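Local coordinates for protein putative metal-sulfur cluster biosynthesis proteins YuaD (Bacillus subtilis, PDB 1ORU) that is of unknown function but carries a MOSC domain and may bind molybdenum and pyridoxal phosphate, at residues K26-I38 with C165-D177. Numbering follows the deposited sequence.
With SO4 (sulfate ion), chain F.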
loop_
_atom_site.group_PDB
_atom_site.type_symbol
_atom_site.label_atom_id
_atom_site.label_comp_id
_atom_site.label_asym_id
_atom_site.label_seq_id
_atom_site.Cartn_x
_atom_site.Cartn_y
_atom_site.Cartn_z
ATOM N N LYS A 26 8.534 11.298 -21.126
ATOM C CA LYS A 26 8.271 12.397 -22.051
ATOM C C LYS A 26 6.871 12.944 -21.796
ATOM O O LYS A 26 5.917 12.187 -21.590
ATOM C CB LYS A 26 8.431 11.957 -23.511
ATOM C CG LYS A 26 7.539 10.828 -23.960
ATOM C CD LYS A 26 7.826 10.472 -25.414
ATOM C CE LYS A 26 9.275 10.039 -25.607
ATOM N NZ LYS A 26 9.542 9.593 -26.998
ATOM N N GLN A 27 6.757 14.266 -21.807
ATOM C CA GLN A 27 5.491 14.919 -21.521
ATOM C C GLN A 27 4.368 14.615 -22.507
ATOM O O GLN A 27 4.581 14.528 -23.722
ATOM C CB GLN A 27 5.705 16.430 -21.396
ATOM C CG GLN A 27 4.516 17.168 -20.801
ATOM C CD GLN A 27 4.865 18.567 -20.326
ATOM O OE1 GLN A 27 5.907 19.120 -20.691
ATOM N NE2 GLN A 27 3.989 19.151 -19.518
HETATM N N MSE A 28 3.172 14.442 -21.952
HETATM C CA MSE A 28 1.968 14.138 -22.712
HETATM C C MSE A 28 0.872 15.097 -22.270
HETATM O O MSE A 28 0.901 15.613 -21.151
HETATM C CB MSE A 28 1.497 12.710 -22.411
HETATM C CG MSE A 28 2.479 11.612 -22.753
HETATM SE SE MSE A 28 2.700 11.404 -24.659
HETATM C CE MSE A 28 1.035 10.511 -25.064
ATOM N N ASP A 29 -0.101 15.325 -23.145
ATOM C CA ASP A 29 -1.208 16.214 -22.819
ATOM C C ASP A 29 -2.245 15.431 -22.023
ATOM O O ASP A 29 -3.044 16.005 -21.287
ATOM C CB ASP A 29 -1.852 16.751 -24.099
ATOM C CG ASP A 29 -2.597 15.679 -24.870
ATOM O OD1 ASP A 29 -1.982 14.645 -25.206
ATOM O OD2 ASP A 29 -3.801 15.870 -25.142
ATOM N N LYS A 30 -2.218 14.111 -22.174
ATOM C CA LYS A 30 -3.170 13.240 -21.494
ATOM C C LYS A 30 -2.564 11.872 -21.207
ATOM O O LYS A 30 -1.654 11.429 -21.907
ATOM C CB LYS A 30 -4.417 13.062 -22.375
ATOM C CG LYS A 30 -5.282 11.856 -22.013
ATOM C CD LYS A 30 -6.200 11.434 -23.154
ATOM C CE LYS A 30 -7.003 10.198 -22.770
ATOM N NZ LYS A 30 -7.894 9.729 -23.866
ATOM N N LEU A 31 -3.079 11.209 -20.175
ATOM C CA LEU A 31 -2.632 9.870 -19.804
ATOM C C LEU A 31 -3.848 9.062 -19.386
ATOM O O LEU A 31 -4.807 9.606 -18.835
ATOM C CB LEU A 31 -1.661 9.902 -18.620
ATOM C CG LEU A 31 -0.243 10.448 -18.783
ATOM C CD1 LEU A 31 0.482 10.365 -17.443
ATOM C CD2 LEU A 31 0.500 9.642 -19.841
ATOM N N ASP A 32 -3.811 7.764 -19.663
ATOM C CA ASP A 32 -4.892 6.891 -19.250
ATOM C C ASP A 32 -4.385 6.095 -18.059
ATOM O O ASP A 32 -3.303 5.506 -18.116
ATOM C CB ASP A 32 -5.287 5.928 -20.371
ATOM C CG ASP A 32 -6.026 6.614 -21.493
ATOM O OD1 ASP A 32 -7.008 7.334 -21.204
ATOM O OD2 ASP A 32 -5.633 6.427 -22.663
ATOM N N PHE A 33 -5.142 6.113 -16.969
ATOM C CA PHE A 33 -4.785 5.342 -15.787
ATOM C C PHE A 33 -5.723 4.144 -15.792
ATOM O O PHE A 33 -6.934 4.295 -15.959
ATOM C CB PHE A 33 -5.021 6.128 -14.489
ATOM C CG PHE A 33 -3.988 7.183 -14.197
ATOM C CD1 PHE A 33 -2.798 7.251 -14.915
ATOM C CD2 PHE A 33 -4.203 8.099 -13.168
ATOM C CE1 PHE A 33 -1.831 8.216 -14.609
ATOM C CE2 PHE A 33 -3.244 9.065 -12.853
ATOM C CZ PHE A 33 -2.057 9.123 -13.577
ATOM N N ASP A 34 -5.162 2.957 -15.621
ATOM C CA ASP A 34 -5.965 1.740 -15.586
ATOM C C ASP A 34 -5.305 0.855 -14.537
ATOM O O ASP A 34 -4.198 1.146 -14.084
ATOM C CB ASP A 34 -5.946 1.048 -16.953
ATOM C CG ASP A 34 -7.046 0.005 -17.103
ATOM O OD1 ASP A 34 -7.740 -0.300 -16.110
ATOM O OD2 ASP A 34 -7.217 -0.513 -18.227
ATOM N N TYR A 35 -5.975 -0.217 -14.129
ATOM C CA TYR A 35 -5.368 -1.099 -13.146
ATOM C C TYR A 35 -4.029 -1.555 -13.727
ATOM O O TYR A 35 -3.970 -2.045 -14.852
ATOM C CB TYR A 35 -6.289 -2.288 -12.873
ATOM C CG TYR A 35 -7.608 -1.866 -12.265
ATOM C CD1 TYR A 35 -7.645 -1.167 -11.062
ATOM C CD2 TYR A 35 -8.817 -2.151 -12.901
ATOM C CE1 TYR A 35 -8.858 -0.758 -10.502
ATOM C CE2 TYR A 35 -10.032 -1.752 -12.349
ATOM C CZ TYR A 35 -10.044 -1.056 -11.149
ATOM O OH TYR A 35 -11.243 -0.667 -10.588
ATOM N N GLY A 36 -2.955 -1.365 -12.971
ATOM C CA GLY A 36 -1.644 -1.751 -13.458
ATOM C C GLY A 36 -0.793 -0.540 -13.803
ATOM O O GLY A 36 0.435 -0.639 -13.905
ATOM N N GLY A 37 -1.443 0.606 -13.994
ATOM C CA GLY A 37 -0.716 1.823 -14.309
ATOM C C GLY A 37 -1.149 2.481 -15.608
ATOM O O GLY A 37 -2.340 2.507 -15.939
ATOM N N ILE A 38 -0.173 3.007 -16.343
ATOM C CA ILE A 38 -0.409 3.678 -17.622
ATOM C C ILE A 38 -0.150 2.717 -18.785
ATOM O O ILE A 38 0.991 2.316 -19.017
ATOM C CB ILE A 38 0.546 4.881 -17.788
ATOM C CG1 ILE A 38 0.325 5.887 -16.660
ATOM C CG2 ILE A 38 0.336 5.534 -19.149
ATOM C CD1 ILE A 38 1.488 6.832 -16.474
ATOM N N CYS A 165 2.533 5.269 -6.430
ATOM C CA CYS A 165 1.136 4.910 -6.215
ATOM C C CYS A 165 0.667 3.744 -7.073
ATOM O O CYS A 165 1.294 3.384 -8.064
ATOM C CB CYS A 165 0.212 6.089 -6.558
ATOM S SG CYS A 165 0.467 7.630 -5.662
ATOM N N ILE A 166 -0.468 3.180 -6.673
ATOM C CA ILE A 166 -1.129 2.106 -7.405
ATOM C C ILE A 166 -2.374 2.794 -7.961
ATOM O O ILE A 166 -2.873 3.737 -7.346
ATOM C CB ILE A 166 -1.573 0.972 -6.449
ATOM C CG1 ILE A 166 -0.389 0.053 -6.148
ATOM C CG2 ILE A 166 -2.749 0.207 -7.041
ATOM C CD1 ILE A 166 -0.690 -0.958 -5.036
ATOM N N VAL A 167 -2.860 2.367 -9.126
ATOM C CA VAL A 167 -4.080 2.961 -9.676
ATOM C C VAL A 167 -5.250 2.294 -8.945
ATOM O O VAL A 167 -5.449 1.080 -9.060
ATOM C CB VAL A 167 -4.221 2.704 -11.202
ATOM C CG1 VAL A 167 -5.573 3.215 -11.700
ATOM C CG2 VAL A 167 -3.094 3.409 -11.959
ATOM N N GLU A 168 -6.008 3.083 -8.186
ATOM C CA GLU A 168 -7.143 2.562 -7.430
ATOM C C GLU A 168 -8.436 2.601 -8.248
ATOM O O GLU A 168 -9.324 1.780 -8.049
ATOM C CB GLU A 168 -7.307 3.338 -6.113
ATOM C CG GLU A 168 -8.395 2.781 -5.180
ATOM C CD GLU A 168 -8.290 3.308 -3.748
ATOM O OE1 GLU A 168 -7.704 4.395 -3.552
ATOM O OE2 GLU A 168 -8.806 2.633 -2.823
ATOM N N ARG A 169 -8.547 3.570 -9.151
ATOM C CA ARG A 169 -9.717 3.667 -10.018
ATOM C C ARG A 169 -9.281 4.202 -11.374
ATOM O O ARG A 169 -8.617 5.239 -11.464
ATOM C CB ARG A 169 -10.799 4.582 -9.439
ATOM C CG ARG A 169 -12.127 4.409 -10.184
ATOM C CD ARG A 169 -13.199 5.383 -9.754
ATOM N NE ARG A 169 -14.470 5.093 -10.418
ATOM C CZ ARG A 169 -15.540 5.885 -10.371
ATOM N NH1 ARG A 169 -15.500 7.031 -9.696
ATOM N NH2 ARG A 169 -16.659 5.529 -10.995
ATOM N N PRO A 170 -9.646 3.496 -12.454
ATOM C CA PRO A 170 -9.279 3.904 -13.813
ATOM C C PRO A 170 -9.917 5.219 -14.252
ATOM O O PRO A 170 -10.957 5.626 -13.727
ATOM C CB PRO A 170 -9.751 2.723 -14.668
ATOM C CG PRO A 170 -9.737 1.565 -13.702
ATOM C CD PRO A 170 -10.339 2.197 -12.478
ATOM N N GLY A 171 -9.283 5.872 -15.221
ATOM C CA GLY A 171 -9.796 7.129 -15.732
ATOM C C GLY A 171 -8.719 7.924 -16.439
ATOM O O GLY A 171 -7.528 7.652 -16.274
ATOM N N ALA A 172 -9.127 8.905 -17.234
ATOM C CA ALA A 172 -8.171 9.736 -17.962
ATOM C C ALA A 172 -7.758 10.939 -17.124
ATOM O O ALA A 172 -8.550 11.460 -16.339
ATOM C CB ALA A 172 -8.787 10.218 -19.268
ATOM N N VAL A 173 -6.511 11.369 -17.294
ATOM C CA VAL A 173 -6.001 12.534 -16.579
ATOM C C VAL A 173 -5.439 13.482 -17.634
ATOM O O VAL A 173 -4.888 13.037 -18.648
ATOM C CB VAL A 173 -4.930 12.139 -15.526
ATOM C CG1 VAL A 173 -5.584 11.288 -14.437
ATOM C CG2 VAL A 173 -3.792 11.353 -16.176
ATOM N N TYR A 174 -5.597 14.783 -17.395
ATOM C CA TYR A 174 -5.177 15.808 -18.347
ATOM C C TYR A 174 -4.265 16.863 -17.735
ATOM O O TYR A 174 -4.357 17.160 -16.548
ATOM C CB TYR A 174 -6.424 16.492 -18.912
ATOM C CG TYR A 174 -7.473 15.517 -19.420
ATOM C CD1 TYR A 174 -7.454 15.065 -20.740
ATOM C CD2 TYR A 174 -8.472 15.037 -18.573
ATOM C CE1 TYR A 174 -8.412 14.156 -21.207
ATOM C CE2 TYR A 174 -9.434 14.129 -19.025
ATOM C CZ TYR A 174 -9.398 13.692 -20.344
ATOM O OH TYR A 174 -10.348 12.791 -20.798
ATOM N N THR A 175 -3.396 17.438 -18.558
ATOM C CA THR A 175 -2.473 18.476 -18.096
ATOM C C THR A 175 -3.233 19.623 -17.416
ATOM O O THR A 175 -4.228 20.116 -17.946
ATOM C CB THR A 175 -1.670 19.061 -19.279
ATOM O OG1 THR A 175 -0.989 18.002 -19.964
ATOM C CG2 THR A 175 -0.649 20.076 -18.783
ATOM N N GLY A 176 -2.767 20.037 -16.243
ATOM C CA GLY A 176 -3.417 21.128 -15.532
ATOM C C GLY A 176 -4.605 20.749 -14.665
ATOM O O GLY A 176 -5.209 21.609 -14.019
ATOM N N ASP A 177 -4.956 19.466 -14.652
ATOM C CA ASP A 177 -6.072 18.994 -13.841
ATOM C C ASP A 177 -5.927 19.401 -12.384
ATOM O O ASP A 177 -4.844 19.306 -11.809
ATOM C CB ASP A 177 -6.164 17.464 -13.876
ATOM C CG ASP A 177 -7.012 16.947 -15.015
ATOM O OD1 ASP A 177 -7.582 17.773 -15.763
ATOM O OD2 ASP A 177 -7.114 15.704 -15.152
HETATM S S SO4 F . -18.701 1.719 -11.293
HETATM O O1 SO4 F . -17.889 2.826 -11.861
HETATM O O2 SO4 F . -19.129 0.797 -12.368
HETATM O O3 SO4 F . -17.866 0.974 -10.328
HETATM O O4 SO4 F . -19.900 2.244 -10.588
HETATM O O HOH W 1 1.573 17.361 -19.339
HETATM O O HOH W 2 -3.929 -0.943 -10.027
#
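Pro170 lies over one face of the Tyr35 ring, its CG 3.7 Å from the ring centroid in a CH-pi contact; at the ring edge stand the carbonyl oxygens of Val167 and Glu168 and, in plane, a water linking Gly36 N to Val167 O. Val173 does the same for Phe33: CG2 sits over one face, 4.0 Å from the ring centroid, while Val173 CG1 meets Phe33 CE2 at 3.6 Å. Phe33 shares the sheet face of Leu31 and Val173, and chi1 -76°, with CG anti to the carbonyl carbon, lays its ring against Val173, among Val167, Ile69 and Leu123. Four backbone hydrogen bonds join strands 30-33 and 171-174, two between Leu31 and Val173 and two between Phe33 and Gly171; Thr175 N extends the ladder to Asp29 O at 3.1 Å. Across the other face Lys30 runs extended alongside Tyr174, its CE 3.9 Å from Ala172 CB. Tyr35 also packs on Thr47 of the second subunit; a leucine in its place would probably leave Pro170 without its aromatic face. The ribbon thus turns apolar Leu31, Phe33 and Val173 to the core, and Lys30, Asp32, Ala172 and Tyr174 to a more exposed face, charged ends over apolar contacts.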